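Local coordinates for protein hydroxymethyldihydropterin pyrophosphokinase-dihydropteroate synthase, putative (Plasmodium vivax, PDB 5Z79) that carries out two consecutive steps of folate biosynthesis, pyrophosphorylating hydroxymethyldihydropterin and then joining it to 4-aminobenzoate to give dihydropteroate, at residues N117-R122 against Y216-K221. Sequence-based numbering, arbitrary orientation.
Sequences NESIIR and YTIFEK
The hydroxyl of Tyr-216 ties the loop to the strand region: its OH donates to the backbone O of Asn-117 at 2.7 Å, reaching it from above the carbonyl plane while that O lies at the edge of the phenol ring. Ser-119 covers one face of the same ring in a CH-pi contact, its CB 3.6 Å from the ring centroid and only 6° off the normal. With a hydrogen bond at its hydroxyl and the Ser-119 CB over one face, the ring is probably held in this orientation. Farther along, Ile-121 and Ile-218 cross at about a right angle, CG2 to CG2 at 4.1 Å, and both also pack on Leu-262 of the strand paired with 218-220. At the far end Arg-122 forms a salt bridge to Glu-220, NE to OE2 at 3.0 Å, with the oxygen in the guanidinium plane and its syn lone pair used. The bend of Glu-220 at chi2 (-54°) carries the carboxylate toward the arginine, yet the two planes stand 87° apart, which excludes a flat bidentate pairing. Thus the loop before helix 126-146 is held against strand 218-220 and the residues leading into it by a buried tyrosine at one end and a single-oxygen ion pair, whose arginine is exposed, at the other.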
loop_
_atom_site.group_PDB
_atom_site.type_symbol
_atom_site.label_atom_id
_atom_site.label_comp_id
_atom_site.label_asym_id
_atom_site.label_seq_id
_atom_site.Cartn_x
_atom_site.Cartn_y
_atom_site.Cartn_z
ATOM N N ASN A 117 -18.262 -44.117 26.387
ATOM C CA ASN A 117 -19.223 -44.820 27.231
ATOM C C ASN A 117 -20.377 -45.289 26.361
ATOM O O ASN A 117 -20.660 -44.674 25.343
ATOM C CB ASN A 117 -19.834 -43.881 28.268
ATOM C CG ASN A 117 -18.839 -43.405 29.305
ATOM O OD1 ASN A 117 -17.793 -44.019 29.497
ATOM N ND2 ASN A 117 -19.171 -42.308 29.995
ATOM N N GLU A 118 -21.073 -46.341 26.789
ATOM C CA GLU A 118 -22.229 -46.893 26.046
ATOM C C GLU A 118 -23.377 -45.895 26.143
ATOM O O GLU A 118 -23.542 -45.238 27.181
ATOM C CB GLU A 118 -22.678 -48.206 26.677
ATOM C CG GLU A 118 -21.604 -49.273 26.765
ATOM C CD GLU A 118 -21.440 -50.010 25.447
ATOM O OE1 GLU A 118 -21.858 -49.473 24.396
ATOM O OE2 GLU A 118 -20.914 -51.149 25.461
ATOM N N SER A 119 -24.172 -45.756 25.094
ATOM C CA SER A 119 -25.270 -44.807 25.183
ATOM C C SER A 119 -26.349 -45.326 26.098
ATOM O O SER A 119 -26.959 -46.337 25.792
ATOM C CB SER A 119 -25.878 -44.511 23.805
ATOM O OG SER A 119 -26.911 -43.540 23.917
ATOM N N ILE A 120 -26.604 -44.640 27.204
ATOM C CA ILE A 120 -27.803 -44.925 27.968
ATOM C C ILE A 120 -28.989 -44.833 27.038
ATOM O O ILE A 120 -29.710 -45.817 26.880
ATOM C CB ILE A 120 -28.034 -43.973 29.146
ATOM C CG1 ILE A 120 -27.166 -44.374 30.355
ATOM C CG2 ILE A 120 -29.494 -43.998 29.574
ATOM C CD1 ILE A 120 -25.884 -43.574 30.507
ATOM N N ILE A 121 -29.182 -43.674 26.409
ATOM C CA ILE A 121 -30.305 -43.492 25.482
ATOM C C ILE A 121 -30.190 -44.355 24.205
ATOM O O ILE A 121 -29.103 -44.586 23.695
ATOM C CB ILE A 121 -30.503 -41.989 25.125
ATOM C CG1 ILE A 121 -31.046 -41.258 26.321
ATOM C CG2 ILE A 121 -31.507 -41.791 23.981
ATOM C CD1 ILE A 121 -30.932 -39.777 26.163
ATOM N N ARG A 122 -31.341 -44.798 23.705
ATOM C CA ARG A 122 -31.443 -45.622 22.492
ATOM C C ARG A 122 -30.777 -44.989 21.243
ATOM O O ARG A 122 -31.167 -43.912 20.794
ATOM C CB ARG A 122 -32.934 -45.950 22.231
ATOM C CG ARG A 122 -33.233 -46.684 20.937
ATOM C CD ARG A 122 -34.733 -46.773 20.652
ATOM N NE ARG A 122 -35.231 -45.824 19.625
ATOM C CZ ARG A 122 -35.562 -46.121 18.352
ATOM N NH1 ARG A 122 -35.455 -47.363 17.875
ATOM N NH2 ARG A 122 -36.015 -45.160 17.541
ATOM N N TYR A 216 -22.289 -40.930 19.446
ATOM C CA TYR A 216 -23.660 -41.447 19.427
ATOM C C TYR A 216 -24.430 -40.950 18.217
ATOM O O TYR A 216 -24.198 -39.838 17.748
ATOM C CB TYR A 216 -24.445 -41.078 20.708
ATOM C CG TYR A 216 -23.878 -41.527 22.064
ATOM C CD1 TYR A 216 -22.859 -42.452 22.165
ATOM C CD2 TYR A 216 -24.412 -41.017 23.247
ATOM C CE1 TYR A 216 -22.358 -42.821 23.396
ATOM C CE2 TYR A 216 -23.933 -41.392 24.484
ATOM C CZ TYR A 216 -22.903 -42.298 24.563
ATOM O OH TYR A 216 -22.425 -42.682 25.816
ATOM N N THR A 217 -25.325 -41.807 17.726
ATOM C CA THR A 217 -26.274 -41.501 16.664
ATOM C C THR A 217 -27.649 -41.752 17.213
ATOM O O THR A 217 -28.010 -42.869 17.405
ATOM C CB THR A 217 -26.109 -42.449 15.458
ATOM O OG1 THR A 217 -24.861 -42.204 14.801
ATOM C CG2 THR A 217 -27.229 -42.259 14.441
ATOM N N ILE A 218 -28.426 -40.710 17.436
ATOM C CA ILE A 218 -29.675 -40.805 18.196
ATOM C C ILE A 218 -30.819 -40.035 17.504
ATOM O O ILE A 218 -30.631 -38.916 17.050
ATOM C CB ILE A 218 -29.457 -40.213 19.627
ATOM C CG1 ILE A 218 -28.500 -41.099 20.445
ATOM C CG2 ILE A 218 -30.788 -39.976 20.338
ATOM C CD1 ILE A 218 -27.908 -40.450 21.666
ATOM N N PHE A 219 -32.006 -40.630 17.455
ATOM C CA PHE A 219 -33.219 -39.890 17.108
ATOM C C PHE A 219 -34.458 -40.350 17.899
ATOM O O PHE A 219 -35.040 -41.394 17.622
ATOM C CB PHE A 219 -33.480 -39.972 15.619
ATOM C CG PHE A 219 -34.335 -38.854 15.100
ATOM C CD1 PHE A 219 -35.687 -38.783 15.411
ATOM C CD2 PHE A 219 -33.796 -37.886 14.300
ATOM C CE1 PHE A 219 -36.484 -37.765 14.934
ATOM C CE2 PHE A 219 -34.585 -36.865 13.817
ATOM C CZ PHE A 219 -35.933 -36.805 14.133
ATOM N N GLU A 220 -34.844 -39.541 18.881
ATOM C CA GLU A 220 -36.024 -39.785 19.676
ATOM C C GLU A 220 -37.046 -38.755 19.261
ATOM O O GLU A 220 -36.852 -37.584 19.470
ATOM C CB GLU A 220 -35.701 -39.734 21.183
ATOM C CG GLU A 220 -34.845 -40.900 21.678
ATOM C CD GLU A 220 -35.414 -42.286 21.346
ATOM O OE1 GLU A 220 -36.551 -42.573 21.754
ATOM O OE2 GLU A 220 -34.723 -43.086 20.672
ATOM N N LYS A 221 -38.134 -39.222 18.666
ATOM C CA LYS A 221 -39.001 -38.399 17.818
ATOM C C LYS A 221 -39.965 -37.559 18.602
ATOM O O LYS A 221 -40.326 -36.471 18.150
ATOM C CB LYS A 221 -39.824 -39.253 16.836
ATOM C CG LYS A 221 -39.084 -39.787 15.619
ATOM C CD LYS A 221 -39.774 -41.017 15.048
ATOM C CE LYS A 221 -39.505 -42.226 15.957
ATOM N NZ LYS A 221 -40.501 -43.336 15.838
#